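Side-chain contacts in peptidase, zinc-dependent (Methanocorpusculum labreanum, PDB 3LMC), which probably acts as a zinc-dependent metallopeptidase of family M54, which binds a zinc ion and an iron ion: residues 62-65 / 70-73; 125-128 / 134-137. All blocks are in the same frame, centred on the assembly; numbering follows the deposited sequence.

Interaction 1. Residues 62-65 / 70-73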
loop_
_atom_site.group_PDB
_atom_site.type_symbol
_atom_site.label_atom_id
_atom_site.label_comp_id
_atom_site.label_asym_id
_atom_site.label_seq_id
_atom_site.Cartn_x
_atom_site.Cartn_y
_atom_site.Cartn_z
HETATM N N MSE A 62 -6.198 -13.205 4.966
HETATM C CA MSE A 62 -6.636 -14.045 6.081
HETATM C C MSE A 62 -6.919 -13.235 7.343
HETATM O O MSE A 62 -7.894 -13.491 8.051
HETATM C CB MSE A 62 -5.595 -15.108 6.387
HETATM C CG MSE A 62 -5.360 -16.077 5.249
HETATM SE SE MSE A 62 -4.322 -17.563 5.923
HETATM C CE MSE A 62 -5.091 -17.609 7.739
ATOM N N PHE A 63 -6.060 -12.260 7.625
ATOM C CA PHE A 63 -6.246 -11.401 8.788
ATOM C C PHE A 63 -7.556 -10.607 8.700
ATOM O O PHE A 63 -8.322 -10.526 9.668
ATOM C CB PHE A 63 -5.059 -10.434 8.937
ATOM C CG PHE A 63 -5.171 -9.540 10.116
ATOM C CD1 PHE A 63 -4.841 -10.005 11.386
ATOM C CD2 PHE A 63 -5.618 -8.231 9.969
ATOM C CE1 PHE A 63 -4.944 -9.171 12.497
ATOM C CE2 PHE A 63 -5.722 -7.390 11.076
ATOM C CZ PHE A 63 -5.385 -7.864 12.340
ATOM N N ARG A 64 -7.805 -10.003 7.546
ATOM C CA ARG A 64 -9.048 -9.270 7.358
ATOM C C ARG A 64 -10.260 -10.175 7.619
ATOM O O ARG A 64 -11.163 -9.810 8.371
ATOM C CB ARG A 64 -9.128 -8.703 5.944
ATOM C CG ARG A 64 -10.441 -7.976 5.628
ATOM C CD ARG A 64 -10.414 -7.435 4.190
ATOM N NE ARG A 64 -10.098 -8.524 3.279
ATOM C CZ ARG A 64 -9.430 -8.389 2.142
ATOM N NH1 ARG A 64 -9.029 -7.189 1.737
ATOM N NH2 ARG A 64 -9.173 -9.463 1.405
ATOM N N ARG A 65 -10.277 -11.354 7.005
ATOM C CA ARG A 65 -11.441 -12.228 7.129
ATOM C C ARG A 65 -11.667 -12.635 8.586
ATOM O O ARG A 65 -12.808 -12.773 9.037
ATOM C CB ARG A 65 -11.307 -13.464 6.243
ATOM C CG ARG A 65 -12.416 -14.487 6.461
ATOM C CD ARG A 65 -12.542 -15.433 5.283
ATOM N NE ARG A 65 -11.316 -16.195 5.051
ATOM C CZ ARG A 65 -10.368 -15.848 4.183
ATOM N NH1 ARG A 65 -10.490 -14.739 3.463
ATOM N NH2 ARG A 65 -9.293 -16.615 4.036
ATOM N N ILE A 70 -12.698 -5.369 13.290
ATOM C CA ILE A 70 -11.902 -4.253 12.762
ATOM C C ILE A 70 -12.418 -3.692 11.422
ATOM O O ILE A 70 -12.651 -2.494 11.311
ATOM C CB ILE A 70 -10.403 -4.613 12.629
ATOM C CG1 ILE A 70 -9.819 -5.007 13.982
ATOM C CG2 ILE A 70 -9.616 -3.437 12.089
ATOM C CD1 ILE A 70 -8.324 -5.235 13.929
ATOM N N PHE A 71 -12.613 -4.550 10.418
ATOM C CA PHE A 71 -12.840 -4.054 9.049
ATOM C C PHE A 71 -14.288 -4.008 8.539
ATOM O O PHE A 71 -14.574 -3.307 7.561
ATOM C CB PHE A 71 -11.986 -4.843 8.051
ATOM C CG PHE A 71 -10.516 -4.806 8.355
ATOM C CD1 PHE A 71 -9.748 -3.702 8.002
ATOM C CD2 PHE A 71 -9.900 -5.869 9.005
ATOM C CE1 PHE A 71 -8.390 -3.666 8.297
ATOM C CE2 PHE A 71 -8.538 -5.841 9.291
ATOM C CZ PHE A 71 -7.789 -4.746 8.940
ATOM N N LYS A 72 -15.191 -4.753 9.173
ATOM C CA LYS A 72 -16.569 -4.845 8.680
ATOM C C LYS A 72 -17.386 -3.617 9.082
ATOM O O LYS A 72 -17.467 -3.298 10.262
ATOM C CB LYS A 72 -17.227 -6.123 9.202
ATOM C CG LYS A 72 -18.698 -6.266 8.852
ATOM C CD LYS A 72 -19.291 -7.546 9.432
ATOM C CE LYS A 72 -19.858 -7.321 10.832
ATOM N NZ LYS A 72 -20.889 -6.222 10.905
ATOM N N PRO A 73 -17.982 -2.912 8.102
ATOM C CA PRO A 73 -18.879 -1.798 8.431
ATOM C C PRO A 73 -19.981 -2.288 9.363
ATOM O O PRO A 73 -20.369 -3.451 9.271
ATOM C CB PRO A 73 -19.485 -1.423 7.074
ATOM C CG PRO A 73 -18.481 -1.860 6.081
ATOM C CD PRO A 73 -17.869 -3.119 6.649
#
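Between residues 62-65 and 70-73 the nearest CA atoms are those of Arg64 and Phe71, 6.7 Å apart, and no hydrogen bond joins the two segments. The ring of Phe71 lies against both Phe63 and Arg64. Its CE2 lies 3.7 Å from CE2 of Phe63, which arrives at the edge of the Phe71 ring and in its plane; the two side chains cross at about a right angle. Phe63 reaches this place because its CG stands anti to the backbone N (chi1 -179°). Farther along the Phe63 ring, its CZ touches CD1 of Ile70 at 4.3 Å, while CG2 of Ile70 sits 3.7 Å above the plane of the Phe71 ring, over its centre. Arg64 contributes its aliphatic part: CD2 of Phe71 packs at 3.9 Å from CA of Arg64 and 4.0 Å from its CG. The contact closes the turn between two consecutive helices, 53-66 and 68-71, which pack against the five-stranded mixed sheet, where Phe71 also touches Ile34 and Ile91 and makes an edge-to-face contact with His4. Beyond CG the Arg64 chain bends at chi3 (54°) and its guanidinium, turned 78° from the Phe71 ring plane, leaves the contact for the carbonyl oxygens of Leu115, Gly116 and Glu89, with Asn85 and Asp61 as further partners. An alanine in place of Phe71 would remove the whole ring and is likely to leave a gap between the Phe63 ring and CG of Arg64, with CG2 of Ile70 deprived of the surface beneath it. The carbonyl O of Arg64 is hydrogen-bonded to the hydroxyl of Tyr81, on helix 78-88.

Interaction 2. Residues 125-128 / 134-137; sequences LQNE and ADDS
The amide of Asn127 and the carboxylate of Asp135 are turned almost perpendicular, their planes 81° apart, and they meet through a methylene and not through their polar ends. ND2 of Asn127 comes to 3.4 Å from CB of Asp135, while both polar atoms of the Asn127 amide, and OD1 of Asp135, are engaged elsewhere: ND2 with the carbonyl of Tyr133, OD1 of Asn127 with Arg142. Two bonds thus hold the Asn127 amide, one at each end. With CG trans to its own backbone N, Asp135 turns the carboxylate along the helix start, where OD1 accepts from the backbone N of Ala138. Beside this pair, Glu128 folds over Ala134. Its chain bends at chi2 (92°), bringing OE2 to 3.2 Å from CB and 3.5 Å from CA of Ala134, a contact of carboxylate oxygen with aliphatic carbon. The other oxygen, OE1, accepts at 2.9 Å from a water that in turn takes the backbone N-H of Asp135, its N 3.2 Å away. A second water receives the N-H of Asn127, with N at 2.8 Å, and donates to the carbonyl O of Asp135 at 3.1 Å. With no direct hydrogen bond between 125-128 and 134-137, these two waters supply the polar links, one to each end of the Asp135 backbone. The contact lies at the surface, where a loop with a 3-10 turn doubles back on the start of the long helix 136-154, which farther on bears the HExxH zinc-binding histidines; Asp135 is the N-cap residue of that helix, its carboxylate capping the backbone N of Ala138.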
loop_
_atom_site.group_PDB
_atom_site.type_symbol
_atom_site.label_atom_id
_atom_site.label_comp_id
_atom_site.label_asym_id
_atom_site.label_seq_id
_atom_site.Cartn_x
_atom_site.Cartn_y
_atom_site.Cartn_z
ATOM N N LEU A 125 12.240 3.717 0.605
ATOM C CA LEU A 125 11.683 5.045 0.346
ATOM C C LEU A 125 12.297 6.080 1.279
ATOM O O LEU A 125 12.439 7.250 0.916
ATOM C CB LEU A 125 10.155 5.033 0.518
ATOM C CG LEU A 125 9.429 3.994 -0.338
ATOM C CD1 LEU A 125 7.883 4.087 -0.216
ATOM C CD2 LEU A 125 9.867 4.124 -1.802
ATOM N N GLN A 126 12.664 5.635 2.479
ATOM C CA GLN A 126 13.309 6.483 3.464
ATOM C C GLN A 126 14.675 6.994 2.974
ATOM O O GLN A 126 15.484 6.230 2.432
ATOM C CB GLN A 126 13.458 5.716 4.791
ATOM C CG GLN A 126 14.275 4.433 4.678
ATOM C CD GLN A 126 14.546 3.782 6.032
ATOM O OE1 GLN A 126 14.371 4.406 7.090
ATOM N NE2 GLN A 126 14.983 2.523 6.004
ATOM N N ASN A 127 14.921 8.287 3.146
ATOM C CA ASN A 127 16.250 8.848 2.898
ATOM C C ASN A 127 17.364 8.022 3.566
ATOM O O ASN A 127 18.429 7.810 2.991
ATOM C CB ASN A 127 16.329 10.288 3.430
ATOM C CG ASN A 127 16.015 11.341 2.374
ATOM O OD1 ASN A 127 15.559 11.036 1.272
ATOM N ND2 ASN A 127 16.270 12.605 2.718
ATOM N N GLU A 128 17.130 7.578 4.797
ATOM C CA GLU A 128 18.162 6.875 5.553
ATOM C C GLU A 128 18.709 5.627 4.857
ATOM O O GLU A 128 19.864 5.267 5.062
ATOM C CB GLU A 128 17.668 6.510 6.947
ATOM C CG GLU A 128 17.388 7.720 7.831
ATOM C CD GLU A 128 15.938 8.173 7.734
ATOM O OE1 GLU A 128 15.349 8.091 6.634
ATOM O OE2 GLU A 128 15.382 8.601 8.766
ATOM N N ALA A 134 17.150 12.003 7.713
ATOM C CA ALA A 134 15.694 11.924 7.652
ATOM C C ALA A 134 15.053 13.128 6.941
ATOM O O ALA A 134 15.552 14.249 7.000
ATOM C CB ALA A 134 15.114 11.774 9.064
ATOM N N ASP A 135 13.928 12.882 6.270
ATOM C CA ASP A 135 13.167 13.935 5.623
ATOM C C ASP A 135 11.732 13.406 5.611
ATOM O O ASP A 135 11.344 12.605 4.742
ATOM C CB ASP A 135 13.709 14.174 4.202
ATOM C CG ASP A 135 12.976 15.296 3.458
ATOM O OD1 ASP A 135 11.862 15.681 3.885
ATOM O OD2 ASP A 135 13.514 15.778 2.430
ATOM N N ASP A 136 10.961 13.820 6.609
ATOM C CA ASP A 136 9.599 13.332 6.769
ATOM C C ASP A 136 8.711 13.669 5.576
ATOM O O ASP A 136 7.922 12.834 5.134
ATOM C CB ASP A 136 8.981 13.877 8.051
ATOM C CG ASP A 136 9.694 13.381 9.307
ATOM O OD1 ASP A 136 9.452 13.963 10.378
ATOM O OD2 ASP A 136 10.488 12.414 9.237
ATOM N N SER A 137 8.821 14.889 5.053
ATOM C CA SER A 137 7.989 15.271 3.910
ATOM C C SER A 137 8.281 14.418 2.681
ATOM O O SER A 137 7.363 13.992 1.986
ATOM C CB SER A 137 8.137 16.757 3.593
ATOM O OG SER A 137 7.822 17.529 4.741
HETATM O O HOH W 1 13.081 10.135 4.042
HETATM O O HOH W 2 13.052 9.780 6.505
#

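How the interactions relate
The two contacts lie on opposite sides of the chain's centre, their own centres 31 Å apart and their nearest atoms about 20 Å apart, so neither touches the other. They come in series along the chain: interaction 1 is complete before interaction 2 begins, and strands 90-94 and 117-120 of the five-stranded mixed sheet are among the elements between. Both belong to the M54 peptidase region of the chain, yet they differ in kind. Interaction 1 packs apolar side chains of two helices beside the sheet, whereas interaction 2 is a solvated contact at the start of helix 136-154. That helix carries His149 and His153, two of the zinc ligands, though both contacts stand away from the metal sites.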